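Local coordinates for putative phenazine biosynthesis PhzC/PhzF protein (Clostridium difficile, PDB 4DUN) that may act as an isomerase, the activity generally assigned to members of the PhzF family, at residues 12-17 / 248-253. Sequence-based numbering, arbitrary orientation.
Sequences FATKLF and SGEAVL
Two successive amides converge on one acceptor, the carbonyl oxygen of Glu250. Ala13 N reaches Glu250 O at 3.2 Å, approaching from above the carbonyl plane with an N-H...O angle of 146°; Phe12 N lies closer, at 2.7 Å from Glu250 O, but its hydrogen points well off line and the bond is weak. Ala13 O is tied to the same residue through water: one molecule donates to Ala13 O (2.8 Å) and to OE1 of Glu250, whose side chain, extended beyond CG, passes obliquely across that of Thr14. With CG of Phe12 anti to its carbonyl carbon (chi1 -63°), the ring turns back toward the strand, setting CD2 3.6 Å from Gly249 CA, with Ser248 O at its edge. Val252 fills the curve of the loop: Val252 CG2 lies 3.3 Å from Ala13 O and also meets Ala13 CB, while Val252 CG1 touches Leu16 CD1 at 3.9 Å. Phe12 also packs on Leu77 and Met114, and Leu16 on Ile261 of the second subunit. The example illustrates how a hairpin connection, here between antiparallel strands 4-11 and 20-27, folds against interrupted strand 244-259, itself paired antiparallel with strand 4-11, in the diaminopimelate epimerase-like PhzF fold.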
loop_
_atom_site.group_PDB
_atom_site.type_symbol
_atom_site.label_atom_id
_atom_site.label_comp_id
_atom_site.label_asym_id
_atom_site.label_seq_id
_atom_site.Cartn_x
_atom_site.Cartn_y
_atom_site.Cartn_z
ATOM N N PHE A 12 17.706 -4.044 -4.105
ATOM C CA PHE A 12 18.822 -3.689 -3.186
ATOM C C PHE A 12 18.611 -4.410 -1.824
ATOM O O PHE A 12 18.819 -3.821 -0.756
ATOM C CB PHE A 12 18.944 -2.153 -2.987
ATOM C CG PHE A 12 19.280 -1.388 -4.242
ATOM C CD1 PHE A 12 18.288 -0.704 -4.948
ATOM C CD2 PHE A 12 20.591 -1.332 -4.712
ATOM C CE1 PHE A 12 18.601 0.010 -6.117
ATOM C CE2 PHE A 12 20.908 -0.600 -5.867
ATOM C CZ PHE A 12 19.913 0.057 -6.567
ATOM N N ALA A 13 18.134 -5.659 -1.882
ATOM C CA ALA A 13 17.840 -6.447 -0.688
ATOM C C ALA A 13 18.623 -7.726 -0.704
ATOM O O ALA A 13 18.614 -8.431 -1.715
ATOM C CB ALA A 13 16.351 -6.751 -0.595
ATOM N N THR A 14 19.313 -7.988 0.419
ATOM C CA THR A 14 20.160 -9.153 0.715
ATOM C C THR A 14 19.282 -10.260 1.325
ATOM O O THR A 14 19.735 -11.407 1.402
ATOM C CB THR A 14 21.348 -8.764 1.674
ATOM O OG1 THR A 14 20.851 -8.477 2.987
ATOM C CG2 THR A 14 22.182 -7.553 1.187
ATOM N N LYS A 15 18.027 -9.903 1.764
ATOM C CA LYS A 15 17.015 -10.750 2.416
ATOM C C LYS A 15 15.595 -10.230 2.151
ATOM O O LYS A 15 15.403 -9.032 1.957
ATOM C CB LYS A 15 17.235 -10.771 3.956
ATOM C CG LYS A 15 18.577 -11.321 4.462
ATOM C CD LYS A 15 18.711 -12.841 4.310
ATOM C CE LYS A 15 20.116 -13.343 4.565
ATOM N NZ LYS A 15 20.467 -13.311 6.010
ATOM N N LEU A 16 14.600 -11.112 2.221
ATOM C CA LEU A 16 13.191 -10.760 2.091
ATOM C C LEU A 16 12.807 -9.708 3.139
ATOM O O LEU A 16 13.359 -9.735 4.255
ATOM C CB LEU A 16 12.384 -12.055 2.297
ATOM C CG LEU A 16 10.990 -12.133 1.736
ATOM C CD1 LEU A 16 10.970 -11.795 0.237
ATOM C CD2 LEU A 16 10.427 -13.531 1.940
ATOM N N PHE A 17 11.903 -8.766 2.763
ATOM C CA PHE A 17 11.325 -7.644 3.552
ATOM C C PHE A 17 12.285 -6.447 3.726
ATOM O O PHE A 17 11.993 -5.513 4.489
ATOM C CB PHE A 17 10.830 -8.110 4.931
ATOM C CG PHE A 17 9.972 -9.352 4.865
ATOM C CD1 PHE A 17 8.835 -9.391 4.062
ATOM C CD2 PHE A 17 10.302 -10.480 5.604
ATOM C CE1 PHE A 17 8.037 -10.537 4.001
ATOM C CE2 PHE A 17 9.492 -11.625 5.562
ATOM C CZ PHE A 17 8.370 -11.651 4.757
ATOM N N SER A 248 25.094 -0.929 -7.937
ATOM C CA SER A 248 24.659 -2.319 -8.045
ATOM C C SER A 248 23.914 -2.762 -6.819
ATOM O O SER A 248 24.209 -2.310 -5.703
ATOM C CB SER A 248 25.846 -3.258 -8.271
ATOM O OG SER A 248 26.689 -2.837 -9.329
ATOM N N GLY A 249 23.004 -3.702 -7.019
ATOM C CA GLY A 249 22.262 -4.286 -5.919
ATOM C C GLY A 249 21.744 -5.674 -6.210
ATOM O O GLY A 249 21.647 -6.090 -7.375
ATOM N N GLU A 250 21.419 -6.386 -5.133
ATOM C CA GLU A 250 20.812 -7.702 -5.180
ATOM C C GLU A 250 19.298 -7.504 -5.205
ATOM O O GLU A 250 18.814 -6.410 -4.894
ATOM C CB GLU A 250 21.217 -8.525 -3.938
ATOM C CG GLU A 250 22.705 -8.809 -3.800
ATOM C CD GLU A 250 23.059 -9.480 -2.485
ATOM O OE1 GLU A 250 22.271 -10.331 -2.005
ATOM O OE2 GLU A 250 24.122 -9.135 -1.919
ATOM N N ALA A 251 18.560 -8.532 -5.582
ATOM C CA ALA A 251 17.091 -8.514 -5.510
ATOM C C ALA A 251 16.609 -9.846 -4.959
ATOM O O ALA A 251 17.309 -10.865 -5.091
ATOM C CB ALA A 251 16.462 -8.224 -6.865
ATOM N N VAL A 252 15.436 -9.833 -4.310
ATOM C CA VAL A 252 14.821 -11.027 -3.710
ATOM C C VAL A 252 13.360 -11.134 -4.183
ATOM O O VAL A 252 12.643 -10.133 -4.172
ATOM C CB VAL A 252 14.871 -11.018 -2.148
ATOM C CG1 VAL A 252 14.336 -12.335 -1.575
ATOM C CG2 VAL A 252 16.267 -10.747 -1.611
ATOM N N LEU A 253 12.907 -12.347 -4.522
ATOM C CA LEU A 253 11.506 -12.583 -4.921
ATOM C C LEU A 253 10.658 -12.819 -3.684
ATOM O O LEU A 253 10.965 -13.707 -2.890
ATOM C CB LEU A 253 11.403 -13.799 -5.871
ATOM C CG LEU A 253 9.988 -14.180 -6.344
ATOM C CD1 LEU A 253 9.394 -13.095 -7.223
ATOM C CD2 LEU A 253 9.989 -15.517 -7.045
HETATM O O HOH W 1 19.494 -11.082 -1.744
#